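PDB 5FOC: leucyl-trna synthetase from Plasmodium falciparum, which probably charges its tRNA with leucine at the expense of ATP and, through the editing domain crystallised here, probably hydrolyses wrongly aminoacylated tRNA. Local coordinates for residues I24-N27 and S28-S31; F140-P143 and N144-Y147. The protein carries 2 engineered substitutions. All blocks are in the same frame, centred on the assembly; numbering follows the deposited sequence.

In the fold
Two local contacts in the editing domain illustrate how near neighbours in sequence position side chains, once along a helix and once round a turn. Contact 1 is a single stretch of helix 18-35, centred about 21 Å from the centre of the chain; contact 2 joins strand 138-141 to strand 146-152 and lies deeper, about 10 Å from that centre. Their own centres are about 16 Å apart and their nearest atoms about 8 Å, without touching. Strand 216-219 mediates between them: it pairs antiparallel with strand 146-152, while its Asn216 and Ile218 meet the helix of contact 1. Neither contact has a ligand among its partners.

Contact 1. Residues I24-N27 and S28-S31; sequences IFMN and SIRS
Phe25 and Ile29, one helical turn apart, make the apolar side of this contact. Ile29 CG1 approaches the Phe25 ring obliquely, 3.7 Å from CE1, because Phe25 has its CG anti to the backbone N (chi1 179°) and the ring is carried along the helix toward the next turn. The Met26 side chain, bent at chi2 and again at chi3, brings CE to 4.2 Å from Ile29 CB and sets its sulfur at the edge of the Phe25 ring, in plane.

The link between Arg30 and Asn27 is a looser one. Arg30 doubles back over the preceding turn, its guanidinium face lying above Met26 O, and NH2 comes within 2.8 Å of Asn27 OD1; the hydrogen bond is weak, bent to 117°, with the amide and guanidinium planes 71° apart. Ser28 is hydrated instead: a water lies 2.6 Å from its OG and donates to Ile24 O at 3.0 Å, a carbonyl that also accepts the Ser28 N-H.

Behind these side chains runs the regular i to i+4 ladder, its straightest rung joining Arg30 N to Met26 O at 2.9 Å. Helix 18-35 is amphipathic here, with Asn27, Arg30 and Ser31 exposed and Phe25 and Ile29 buried: the Phe25 ring meets that of Phe115 on helix 112-118, Ile29 rests on Trp110 and Phe95, and Ser28 touches Asn216 and Ile218 of strand 216-219.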
ATOM      1  N   ILE A  24       3.414   0.926 -17.632  1.00 20.53           N
ATOM      2  CA  ILE A  24       4.429   1.359 -16.667  1.00 19.56           C
ATOM      3  C   ILE A  24       5.548   0.306 -16.544  1.00 19.59           C
ATOM      4  O   ILE A  24       6.728   0.650 -16.658  1.00 21.83           O
ATOM      5  CB  ILE A  24       3.807   1.703 -15.285  1.00 20.38           C
ATOM      6  CG1 ILE A  24       2.874   2.922 -15.356  1.00 22.74           C
ATOM      7  CG2 ILE A  24       4.913   1.936 -14.229  1.00 20.49           C
ATOM      8  CD1 ILE A  24       1.948   3.072 -14.154  1.00 24.15           C
ATOM      9  N   PHE A  25       5.153  -0.953 -16.443  1.00 18.19           N
ATOM     10  CA  PHE A  25       6.067  -2.091 -16.331  1.00 19.57           C
ATOM     11  C   PHE A  25       7.011  -2.146 -17.524  1.00 18.29           C
ATOM     12  O   PHE A  25       8.239  -2.212 -17.398  1.00 21.07           O
ATOM     13  CB  PHE A  25       5.268  -3.376 -16.088  1.00 20.03           C
ATOM     14  CG  PHE A  25       6.082  -4.640 -15.975  1.00 20.26           C
ATOM     15  CD1 PHE A  25       6.646  -5.274 -17.061  1.00 20.98           C
ATOM     16  CD2 PHE A  25       6.355  -5.164 -14.695  1.00 22.29           C
ATOM     17  CE1 PHE A  25       7.399  -6.438 -16.951  1.00 21.49           C
ATOM     18  CE2 PHE A  25       7.095  -6.320 -14.596  1.00 24.72           C
ATOM     19  CZ  PHE A  25       7.660  -6.931 -15.664  1.00 21.80           C
ATOM     20  N   MET A  26       6.457  -2.136 -18.755  1.00 20.63           N
ATOM     21  CA  MET A  26       7.297  -2.253 -19.926  1.00 19.21           C
ATOM     22  C   MET A  26       8.136  -1.003 -20.170  1.00 20.42           C
ATOM     23  O   MET A  26       9.239  -1.101 -20.696  1.00 22.10           O
ATOM     24  CB  MET A  26       6.425  -2.592 -21.188  1.00 20.65           C
ATOM     25  CG  MET A  26       5.798  -3.972 -21.086  1.00 21.97           C
ATOM     26  SD  MET A  26       6.961  -5.330 -20.748  1.00 24.05           S
ATOM     27  CE  MET A  26       8.247  -5.070 -21.964  1.00 25.55           C
ATOM     28  N   ASN A  27       7.625   0.168 -19.784  1.00 22.08           N
ATOM     29  CA  ASN A  27       8.432   1.389 -19.852  1.00 22.83           C
ATOM     30  C   ASN A  27       9.709   1.242 -18.992  1.00 22.64           C
ATOM     31  O   ASN A  27      10.808   1.598 -19.431  1.00 23.02           O
ATOM     32  CB  ASN A  27       7.641   2.635 -19.386  1.00 26.88           C
ATOM     33  CG  ASN A  27       6.627   3.105 -20.417  1.00 32.18           C
ATOM     34  OD1 ASN A  27       6.729   2.766 -21.587  1.00 39.38           O
ATOM     35  ND2 ASN A  27       5.634   3.885 -19.977  1.00 42.71           N
ATOM     36  N   SER A  28       9.533   0.639 -17.816  1.00 20.46           N
ATOM     37  CA  SER A  28      10.664   0.376 -16.876  1.00 21.99           C
ATOM     38  C   SER A  28      11.641  -0.654 -17.400  1.00 22.61           C
ATOM     39  O   SER A  28      12.872  -0.460 -17.291  1.00 25.73           O
ATOM     40  CB  SER A  28      10.120  -0.007 -15.506  1.00 28.64           C
ATOM     41  OG  SER A  28       9.434   1.114 -14.993  1.00 32.19           O
ATOM     42  N   ILE A  29      11.120  -1.730 -18.001  1.00 22.80           N
ATOM     43  CA  ILE A  29      11.983  -2.722 -18.620  1.00 24.77           C
ATOM     44  C   ILE A  29      12.824  -2.015 -19.672  1.00 22.30           C
ATOM     45  O   ILE A  29      14.020  -2.165 -19.755  1.00 23.61           O
ATOM     46  CB  ILE A  29      11.194  -3.884 -19.278  1.00 25.04           C
ATOM     47  CG1 ILE A  29      10.428  -4.718 -18.246  1.00 19.97           C
ATOM     48  CG2 ILE A  29      12.080  -4.802 -20.100  1.00 27.34           C
ATOM     49  CD1 ILE A  29      11.288  -5.333 -17.141  1.00 20.35           C
ATOM     50  N   ARG A  30      12.172  -1.281 -20.573  1.00 21.09           N
ATOM     51  CA  ARG A  30      12.922  -0.636 -21.614  1.00 20.84           C
ATOM     52  C   ARG A  30      13.978   0.345 -21.117  1.00 21.53           C
ATOM     53  O   ARG A  30      15.080   0.350 -21.638  1.00 25.96           O
ATOM     54  CB  ARG A  30      11.991   0.079 -22.594  1.00 23.48           C
ATOM     55  CG  ARG A  30      11.594  -0.760 -23.798  1.00 24.82           C
ATOM     56  CD  ARG A  30      10.790  -0.007 -24.887  1.00 22.89           C
ATOM     57  NE  ARG A  30       9.656   0.702 -24.355  1.00 24.00           N
ATOM     58  CZ  ARG A  30       8.432   0.226 -24.216  1.00 25.42           C
ATOM     59  NH1 ARG A  30       8.099  -0.996 -24.637  1.00 24.75           N
ATOM     60  NH2 ARG A  30       7.512   1.024 -23.668  1.00 28.28           N
ATOM     61  N   SER A  31      13.620   1.181 -20.139  1.00 23.22           N
ATOM     62  CA  SER A  31      14.573   2.126 -19.510  1.00 25.50           C
ATOM     63  C   SER A  31      15.781   1.438 -18.941  1.00 28.71           C
ATOM     64  O   SER A  31      16.916   1.919 -19.080  1.00 34.26           O
ATOM     65  CB  SER A  31      13.921   2.904 -18.376  1.00 31.37           C
ATOM     66  OG  SER A  31      12.823   3.630 -18.850  1.00 45.23           O
TER
HETATM   67  O   HOH W   1       8.064   3.128 -15.772  1.00 44.16           O

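Contact 2. Residues F140-P143 and N144-Y147; sequences FINP and NEYY
Ile141 lies across one face of the Tyr147 ring, and this is the tight part of the contact, on the strand residues that flank the turn between strands 138-141 and 146-152. CD1 sits 3.8 Å from the ring centroid and 15° off the normal, a CH-pi contact over the face, while CG1 presses to 3.3 Å from CE1. The two side chains run past each other in opposite directions: with CG1 anti to the backbone N (chi1 -160°), Ile141 reaches forward under the ring as Tyr147 reaches back. That backward reach delivers the phenol oxygen to the main chain, where Asn142 N donates to Tyr147 OH at 2.9 Å; Asn142 O lies at the ring edge, in plane.

Between the strands the backbone forms a type I beta turn from Asn142 to Glu145, although its closing bond, Glu145 N to Asn142 O, is weak at 3.5 Å. The side chain of Asn142 reinforces it: OD1 accepts from Asn144 N at 3.1 Å, which makes an Asx turn within the beta turn. Glu145 CG packs against the Asn142 amide, the carboxylate standing almost perpendicular to it.

The outer side is looser and wetter. Asn144 is exposed, and a water bridges Asn142 and Glu145, accepting from ND2 and donating to OE2 at 2.8 Å.

The chemistry is one of divided roles. Since Tyr147 OH accepts from Asn142 N, its own hydrogen can serve the bond with Gly253 O, leaving the buried hydroxyl used as both acceptor and donor; Asn142 likewise uses OD1 for Asn144 N, and ND2 for both Ile246 O and the water leading to Glu145 OE2.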
ATOM      1  N   PHE A 140      -0.860   5.634  -0.241  1.00 19.46           N
ATOM      2  CA  PHE A 140       0.363   6.394  -0.261  1.00 18.86           C
ATOM      3  C   PHE A 140       1.606   5.536  -0.531  1.00 18.27           C
ATOM      4  O   PHE A 140       1.692   4.366  -0.078  1.00 20.50           O
ATOM      5  CB  PHE A 140       0.648   7.096   1.070  1.00 19.20           C
ATOM      6  CG  PHE A 140      -0.278   8.203   1.450  1.00 19.61           C
ATOM      7  CD1 PHE A 140      -0.439   9.340   0.640  1.00 19.96           C
ATOM      8  CD2 PHE A 140      -0.898   8.189   2.706  1.00 19.65           C
ATOM      9  CE1 PHE A 140      -1.245  10.410   1.085  1.00 20.44           C
ATOM     10  CE2 PHE A 140      -1.677   9.232   3.137  1.00 19.98           C
ATOM     11  CZ  PHE A 140      -1.877  10.343   2.310  1.00 21.31           C
ATOM     12  N   ILE A 141       2.516   6.136  -1.289  1.00 17.64           N
ATOM     13  CA  ILE A 141       3.793   5.533  -1.674  1.00 20.08           C
ATOM     14  C   ILE A 141       4.882   6.576  -1.595  1.00 18.71           C
ATOM     15  O   ILE A 141       4.612   7.771  -1.668  1.00 20.95           O
ATOM     16  CB  ILE A 141       3.695   4.909  -3.088  1.00 20.77           C
ATOM     17  CG1 ILE A 141       4.765   3.886  -3.346  1.00 22.73           C
ATOM     18  CG2 ILE A 141       3.714   5.973  -4.169  1.00 23.53           C
ATOM     19  CD1 ILE A 141       4.526   3.005  -4.568  1.00 25.24           C
ATOM     20  N   ASN A 142       6.125   6.143  -1.336  1.00 19.34           N
ATOM     21  CA  ASN A 142       7.202   7.103  -1.344  1.00 20.15           C
ATOM     22  C   ASN A 142       7.669   7.331  -2.767  1.00 19.89           C
ATOM     23  O   ASN A 142       8.177   6.408  -3.361  1.00 23.38           O
ATOM     24  CB  ASN A 142       8.353   6.642  -0.439  1.00 23.02           C
ATOM     25  CG  ASN A 142       9.426   7.696  -0.263  1.00 24.53           C
ATOM     26  OD1 ASN A 142       9.759   8.452  -1.158  1.00 25.35           O
ATOM     27  ND2 ASN A 142       9.986   7.744   0.936  1.00 23.47           N
ATOM     28  N   PRO A 143       7.456   8.547  -3.325  1.00 20.33           N
ATOM     29  CA  PRO A 143       7.718   8.750  -4.769  1.00 21.22           C
ATOM     30  C   PRO A 143       9.213   8.685  -5.148  1.00 22.32           C
ATOM     31  O   PRO A 143       9.567   8.401  -6.283  1.00 24.53           O
ATOM     32  CB  PRO A 143       7.152  10.159  -5.003  1.00 20.90           C
ATOM     33  CG  PRO A 143       7.318  10.855  -3.684  1.00 22.58           C
ATOM     34  CD  PRO A 143       7.026   9.797  -2.674  1.00 23.01           C
ATOM     35  N   ASN A 144      10.094   8.871  -4.164  1.00 23.80           N
ATOM     36  CA  ASN A 144      11.515   8.983  -4.394  1.00 25.50           C
ATOM     37  C   ASN A 144      12.289   7.682  -4.238  1.00 24.18           C
ATOM     38  O   ASN A 144      13.511   7.680  -4.400  1.00 28.94           O
ATOM     39  CB  ASN A 144      12.052  10.064  -3.429  1.00 27.92           C
ATOM     40  CG  ASN A 144      11.510  11.444  -3.787  1.00 31.66           C
ATOM     41  OD1 ASN A 144      11.412  11.767  -4.953  1.00 34.25           O
ATOM     42  ND2 ASN A 144      11.147  12.236  -2.809  1.00 35.13           N
ATOM     43  N   GLU A 145      11.601   6.598  -3.882  1.00 24.15           N
ATOM     44  CA  GLU A 145      12.241   5.315  -3.564  1.00 23.56           C
ATOM     45  C   GLU A 145      11.770   4.249  -4.539  1.00 21.44           C
ATOM     46  O   GLU A 145      10.653   4.333  -5.112  1.00 23.29           O
ATOM     47  CB  GLU A 145      11.901   4.901  -2.132  1.00 25.70           C
ATOM     48  CG  GLU A 145      12.302   5.941  -1.088  1.00 25.74           C
ATOM     49  CD  GLU A 145      13.790   6.084  -0.856  1.00 31.99           C
ATOM     50  OE1 GLU A 145      14.595   5.253  -1.300  1.00 32.76           O
ATOM     51  OE2 GLU A 145      14.160   7.075  -0.200  1.00 38.87           O
ATOM     52  N   TYR A 146      12.612   3.260  -4.729  1.00 23.61           N
ATOM     53  CA  TYR A 146      12.315   2.093  -5.517  1.00 26.27           C
ATOM     54  C   TYR A 146      11.377   1.095  -4.847  1.00 22.31           C
ATOM     55  O   TYR A 146      11.470   0.788  -3.667  1.00 25.44           O
ATOM     56  CB  TYR A 146      13.598   1.376  -5.887  1.00 27.14           C
ATOM     57  CG  TYR A 146      14.395   2.061  -6.950  1.00 29.19           C
ATOM     58  CD1 TYR A 146      13.930   2.079  -8.258  1.00 23.73           C
ATOM     59  CD2 TYR A 146      15.623   2.638  -6.695  1.00 31.93           C
ATOM     60  CE1 TYR A 146      14.650   2.706  -9.252  1.00 30.79           C
ATOM     61  CE2 TYR A 146      16.368   3.249  -7.689  1.00 29.21           C
ATOM     62  CZ  TYR A 146      15.853   3.258  -8.988  1.00 33.16           C
ATOM     63  OH  TYR A 146      16.592   3.846  -9.961  1.00 45.74           O
ATOM     64  N   TYR A 147      10.457   0.561  -5.633  1.00 22.34           N
ATOM     65  CA  TYR A 147       9.620  -0.541  -5.196  1.00 23.34           C
ATOM     66  C   TYR A 147       9.881  -1.746  -6.067  1.00 20.36           C
ATOM     67  O   TYR A 147      10.163  -1.607  -7.268  1.00 24.40           O
ATOM     68  CB  TYR A 147       8.132  -0.147  -5.140  1.00 23.11           C
ATOM     69  CG  TYR A 147       7.861   0.824  -4.028  1.00 19.62           C
ATOM     70  CD1 TYR A 147       8.131   2.182  -4.179  1.00 19.60           C
ATOM     71  CD2 TYR A 147       7.431   0.373  -2.769  1.00 19.76           C
ATOM     72  CE1 TYR A 147       7.925   3.074  -3.145  1.00 19.86           C
ATOM     73  CE2 TYR A 147       7.180   1.262  -1.757  1.00 18.65           C
ATOM     74  CZ  TYR A 147       7.459   2.599  -1.917  1.00 19.00           C
ATOM     75  OH  TYR A 147       7.272   3.484  -0.877  1.00 21.39           O
TER
HETATM   76  O   HOH W   2      12.642   9.020   1.123  1.00 47.33           O